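PDB 3IHV: SusD homolog from Bacteroides thetaiotaomicron VPI-5482, which probably binds glycans at the outer membrane of this gut bacterium, as a SusD-family protein that would help capture sugars for uptake. Local coordinates for residues 195-207 / 219-231. Sequence-based numbering, arbitrary orientation.
With EDO (1,2-ethanediol), chain H.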
# COMPACT_ATOMS: atom_id res chain seq x y z
N LYS A 195 4.71 -17.06 -6.68
CA LYS A 195 3.69 -17.00 -7.73
C LYS A 195 2.41 -16.29 -7.32
O LYS A 195 1.82 -15.55 -8.13
CB LYS A 195 3.34 -18.40 -8.28
CG LYS A 195 2.70 -18.29 -9.65
CD LYS A 195 2.04 -19.56 -10.14
CE LYS A 195 2.95 -20.74 -10.28
NZ LYS A 195 4.00 -20.60 -11.35
N GLY A 196 1.98 -16.51 -6.09
CA GLY A 196 0.74 -15.88 -5.61
C GLY A 196 0.81 -14.38 -5.65
O GLY A 196 -0.13 -13.73 -6.09
N ALA A 197 1.94 -13.82 -5.23
CA ALA A 197 2.15 -12.39 -5.27
C ALA A 197 2.22 -11.87 -6.68
O ALA A 197 1.73 -10.78 -6.95
CB ALA A 197 3.43 -11.99 -4.52
N ALA A 198 2.89 -12.60 -7.57
CA ALA A 198 2.95 -12.19 -8.97
C ALA A 198 1.56 -12.16 -9.58
O ALA A 198 1.21 -11.18 -10.26
CB ALA A 198 3.91 -13.14 -9.80
N LEU A 199 0.76 -13.19 -9.34
CA LEU A 199 -0.60 -13.22 -9.90
C LEU A 199 -1.47 -12.15 -9.25
O LEU A 199 -2.26 -11.50 -9.91
CB LEU A 199 -1.26 -14.58 -9.67
CG LEU A 199 -0.74 -15.79 -10.44
CD1 LEU A 199 -1.12 -17.12 -9.70
CD2 LEU A 199 -1.27 -15.74 -11.86
N GLY A 200 -1.33 -12.00 -7.94
CA GLY A 200 -2.11 -10.96 -7.24
C GLY A 200 -1.81 -9.55 -7.73
O GLY A 200 -2.73 -8.73 -8.01
N LEU A 201 -0.52 -9.25 -7.85
CA LEU A 201 -0.13 -7.93 -8.31
C LEU A 201 -0.57 -7.70 -9.76
O LEU A 201 -1.05 -6.63 -10.08
CB LEU A 201 1.38 -7.70 -8.14
CG LEU A 201 1.87 -6.32 -8.57
CD1 LEU A 201 1.19 -5.23 -7.79
CD2 LEU A 201 3.38 -6.24 -8.41
N LEU A 202 -0.43 -8.71 -10.61
CA LEU A 202 -0.85 -8.59 -12.01
C LEU A 202 -2.36 -8.32 -12.09
O LEU A 202 -2.80 -7.55 -12.93
CB LEU A 202 -0.44 -9.82 -12.81
CG LEU A 202 -0.77 -9.75 -14.30
CD1 LEU A 202 -0.21 -8.46 -14.93
CD2 LEU A 202 -0.29 -11.02 -15.04
N THR A 203 -3.14 -8.93 -11.20
CA THR A 203 -4.58 -8.66 -11.13
C THR A 203 -4.81 -7.17 -10.86
O THR A 203 -5.62 -6.54 -11.52
CB THR A 203 -5.23 -9.50 -10.00
OG1 THR A 203 -5.01 -10.88 -10.24
CG2 THR A 203 -6.73 -9.21 -9.82
N LYS A 204 -4.09 -6.63 -9.88
CA LYS A 204 -4.25 -5.20 -9.54
C LYS A 204 -3.81 -4.27 -10.67
O LYS A 204 -4.41 -3.25 -10.92
CB LYS A 204 -3.59 -4.84 -8.22
CG LYS A 204 -3.74 -3.37 -7.80
CD LYS A 204 -3.21 -3.10 -6.40
CE LYS A 204 -4.20 -3.55 -5.35
NZ LYS A 204 -3.85 -3.10 -3.99
N VAL A 205 -2.73 -4.65 -11.34
CA VAL A 205 -2.25 -3.91 -12.52
C VAL A 205 -3.28 -3.89 -13.60
O VAL A 205 -3.59 -2.84 -14.14
CB VAL A 205 -0.91 -4.54 -13.01
CG1 VAL A 205 -0.53 -4.08 -14.45
CG2 VAL A 205 0.21 -4.32 -11.98
N TYR A 206 -3.84 -5.06 -13.93
CA TYR A 206 -4.88 -5.08 -14.94
C TYR A 206 -6.11 -4.28 -14.55
O TYR A 206 -6.68 -3.58 -15.39
CB TYR A 206 -5.33 -6.50 -15.28
CG TYR A 206 -4.36 -7.34 -16.09
CD1 TYR A 206 -3.81 -6.86 -17.28
CD2 TYR A 206 -4.17 -8.67 -15.79
CE1 TYR A 206 -2.93 -7.65 -18.05
CE2 TYR A 206 -3.35 -9.48 -16.57
CZ TYR A 206 -2.76 -8.98 -17.72
OH TYR A 206 -1.94 -9.78 -18.48
N ALA A 207 -6.54 -4.40 -13.29
CA ALA A 207 -7.72 -3.64 -12.84
C ALA A 207 -7.49 -2.12 -12.98
O ALA A 207 -8.38 -1.39 -13.39
CB ALA A 207 -8.06 -4.00 -11.36
N LYS A 219 -9.13 -4.93 -20.08
CA LYS A 219 -8.31 -5.46 -18.99
C LYS A 219 -9.10 -5.97 -17.79
O LYS A 219 -8.51 -6.63 -16.91
CB LYS A 219 -7.22 -4.45 -18.61
CG LYS A 219 -6.27 -4.05 -19.77
CD LYS A 219 -5.67 -5.23 -20.51
CE LYS A 219 -4.84 -4.76 -21.75
NZ LYS A 219 -4.35 -5.80 -22.67
N TRP A 220 -10.39 -5.66 -17.70
CA TRP A 220 -11.18 -6.22 -16.61
C TRP A 220 -11.21 -7.75 -16.73
O TRP A 220 -11.05 -8.49 -15.73
CB TRP A 220 -12.60 -5.67 -16.62
CG TRP A 220 -12.75 -4.22 -16.21
CD1 TRP A 220 -13.23 -3.21 -16.98
CD2 TRP A 220 -12.47 -3.64 -14.94
NE1 TRP A 220 -13.27 -2.06 -16.28
CE2 TRP A 220 -12.80 -2.29 -15.02
CE3 TRP A 220 -11.97 -4.14 -13.75
CZ2 TRP A 220 -12.65 -1.43 -13.96
CZ3 TRP A 220 -11.80 -3.27 -12.69
CH2 TRP A 220 -12.14 -1.93 -12.79
N GLU A 221 -11.44 -8.22 -17.93
CA GLU A 221 -11.40 -9.64 -18.19
C GLU A 221 -10.03 -10.23 -17.84
O GLU A 221 -9.96 -11.29 -17.25
CB GLU A 221 -11.72 -9.91 -19.66
CG GLU A 221 -11.54 -11.36 -20.07
CD GLU A 221 -11.91 -11.61 -21.50
OE1 GLU A 221 -12.33 -10.66 -22.21
OE2 GLU A 221 -11.79 -12.78 -21.89
N ALA A 222 -8.95 -9.50 -18.15
CA ALA A 222 -7.60 -9.99 -17.84
C ALA A 222 -7.41 -10.06 -16.33
O ALA A 222 -6.84 -11.02 -15.79
CB ALA A 222 -6.52 -9.10 -18.50
N ALA A 223 -7.88 -9.04 -15.61
CA ALA A 223 -7.77 -9.03 -14.14
C ALA A 223 -8.53 -10.25 -13.57
O ALA A 223 -8.03 -10.98 -12.70
CB ALA A 223 -8.38 -7.72 -13.58
N ALA A 224 -9.74 -10.45 -14.04
CA ALA A 224 -10.57 -11.55 -13.55
C ALA A 224 -9.94 -12.92 -13.86
O ALA A 224 -9.96 -13.79 -13.02
CB ALA A 224 -11.99 -11.48 -14.17
N LYS A 225 -9.43 -13.10 -15.09
CA LYS A 225 -8.80 -14.38 -15.46
C LYS A 225 -7.54 -14.67 -14.64
O LYS A 225 -7.27 -15.82 -14.27
CB LYS A 225 -8.53 -14.43 -16.94
CG LYS A 225 -9.84 -14.56 -17.71
CD LYS A 225 -9.66 -14.71 -19.20
CE LYS A 225 -10.99 -15.05 -19.85
NZ LYS A 225 -10.83 -15.27 -21.29
N THR A 226 -6.76 -13.64 -14.40
CA THR A 226 -5.55 -13.76 -13.59
C THR A 226 -5.91 -14.13 -12.16
O THR A 226 -5.36 -15.07 -11.58
CB THR A 226 -4.76 -12.46 -13.64
OG1 THR A 226 -4.47 -12.17 -15.00
CG2 THR A 226 -3.43 -12.61 -12.88
N ALA A 227 -6.84 -13.38 -11.56
CA ALA A 227 -7.26 -13.69 -10.17
C ALA A 227 -7.84 -15.10 -10.07
O ALA A 227 -7.59 -15.79 -9.08
CB ALA A 227 -8.28 -12.69 -9.66
N ARG A 228 -8.61 -15.52 -11.06
CA ARG A 228 -9.17 -16.88 -11.08
C ARG A 228 -8.09 -17.96 -10.89
O ARG A 228 -8.28 -18.92 -10.15
CB ARG A 228 -9.91 -17.13 -12.41
CG ARG A 228 -10.60 -18.48 -12.55
CD ARG A 228 -11.09 -18.69 -14.00
NE ARG A 228 -12.26 -17.87 -14.34
CZ ARG A 228 -12.62 -17.53 -15.57
NH1 ARG A 228 -11.89 -17.86 -16.62
NH2 ARG A 228 -13.70 -16.78 -15.74
N ILE A 229 -6.95 -17.80 -11.58
CA ILE A 229 -5.87 -18.78 -11.49
C ILE A 229 -5.43 -18.86 -10.03
O ILE A 229 -5.31 -19.97 -9.45
CB ILE A 229 -4.64 -18.34 -12.39
CG1 ILE A 229 -5.04 -18.46 -13.87
CG2 ILE A 229 -3.38 -19.17 -12.09
CD1 ILE A 229 -4.10 -17.76 -14.82
N LEU A 230 -5.24 -17.69 -9.43
CA LEU A 230 -4.79 -17.63 -8.03
C LEU A 230 -5.84 -18.21 -7.06
O LEU A 230 -5.50 -19.02 -6.18
CB LEU A 230 -4.43 -16.22 -7.65
CG LEU A 230 -4.07 -15.97 -6.18
CD1 LEU A 230 -2.97 -16.92 -5.71
CD2 LEU A 230 -3.69 -14.48 -5.92
N VAL A 231 -7.09 -17.81 -7.24
CA VAL A 231 -8.18 -18.26 -6.36
C VAL A 231 -8.39 -19.75 -6.49
O VAL A 231 -8.45 -20.49 -5.48
CB VAL A 231 -9.46 -17.40 -6.58
CG1 VAL A 231 -10.64 -17.98 -5.74
CG2 VAL A 231 -9.19 -15.95 -6.23
C1 EDO H . -4.00 -10.36 -22.12
O1 EDO H . -4.38 -10.07 -23.47
C2 EDO H . -4.28 -9.10 -21.33
O2 EDO H . -3.29 -8.16 -21.71
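Tyr206 and Thr226 each push into the opposite helix where 195-207 and 219-231 pair as an antiparallel helical hairpin, consistent with the TPR-like helical scaffold of SusD proteins; the segment axes run at 166° to each other. The tight part lies where the CA atoms of Thr203 and Ala223 come within 4.4 Å; the helices have spread to 6.3 Å between the CA atoms of Gly196 and Leu230. Tyr206 is a knob among Lys219, Ala222, Ala223 and Thr226. With CG anti to the carbonyl carbon (chi1 -73°), the ring is carried to Ala222, whose CB lies over the centre of one face, 3.5 Å from the ring centroid in a CH-pi contact; Leu202 CD1 covers the other face nearer the rim. The reciprocal knob, Thr226, inserts CG2 toward Leu199 O (3.4 Å) among Leu199, Leu202, Thr203 and Tyr206. At the wider end Leu199 spreads CD1 against Ile229 CG2 and Leu230 CB, and Ile229 lies exposed at the margin. At the close end the tail of the partly exposed Lys219 leads away from helix 195-207, its NZ giving a hydrogen bond to O2 of a 1,2-ethanediol, probably from the crystallisation liquor; that diol and Tyr206 OH both bond to Glu167. Both threonines turn their hydroxyls back on their own helices: Thr203 OG1 donates to Leu199 O, and Thr226 OG1 reaches Ala222 O at 2.8 Å, from the face of that carbonyl opposite to Thr226 N.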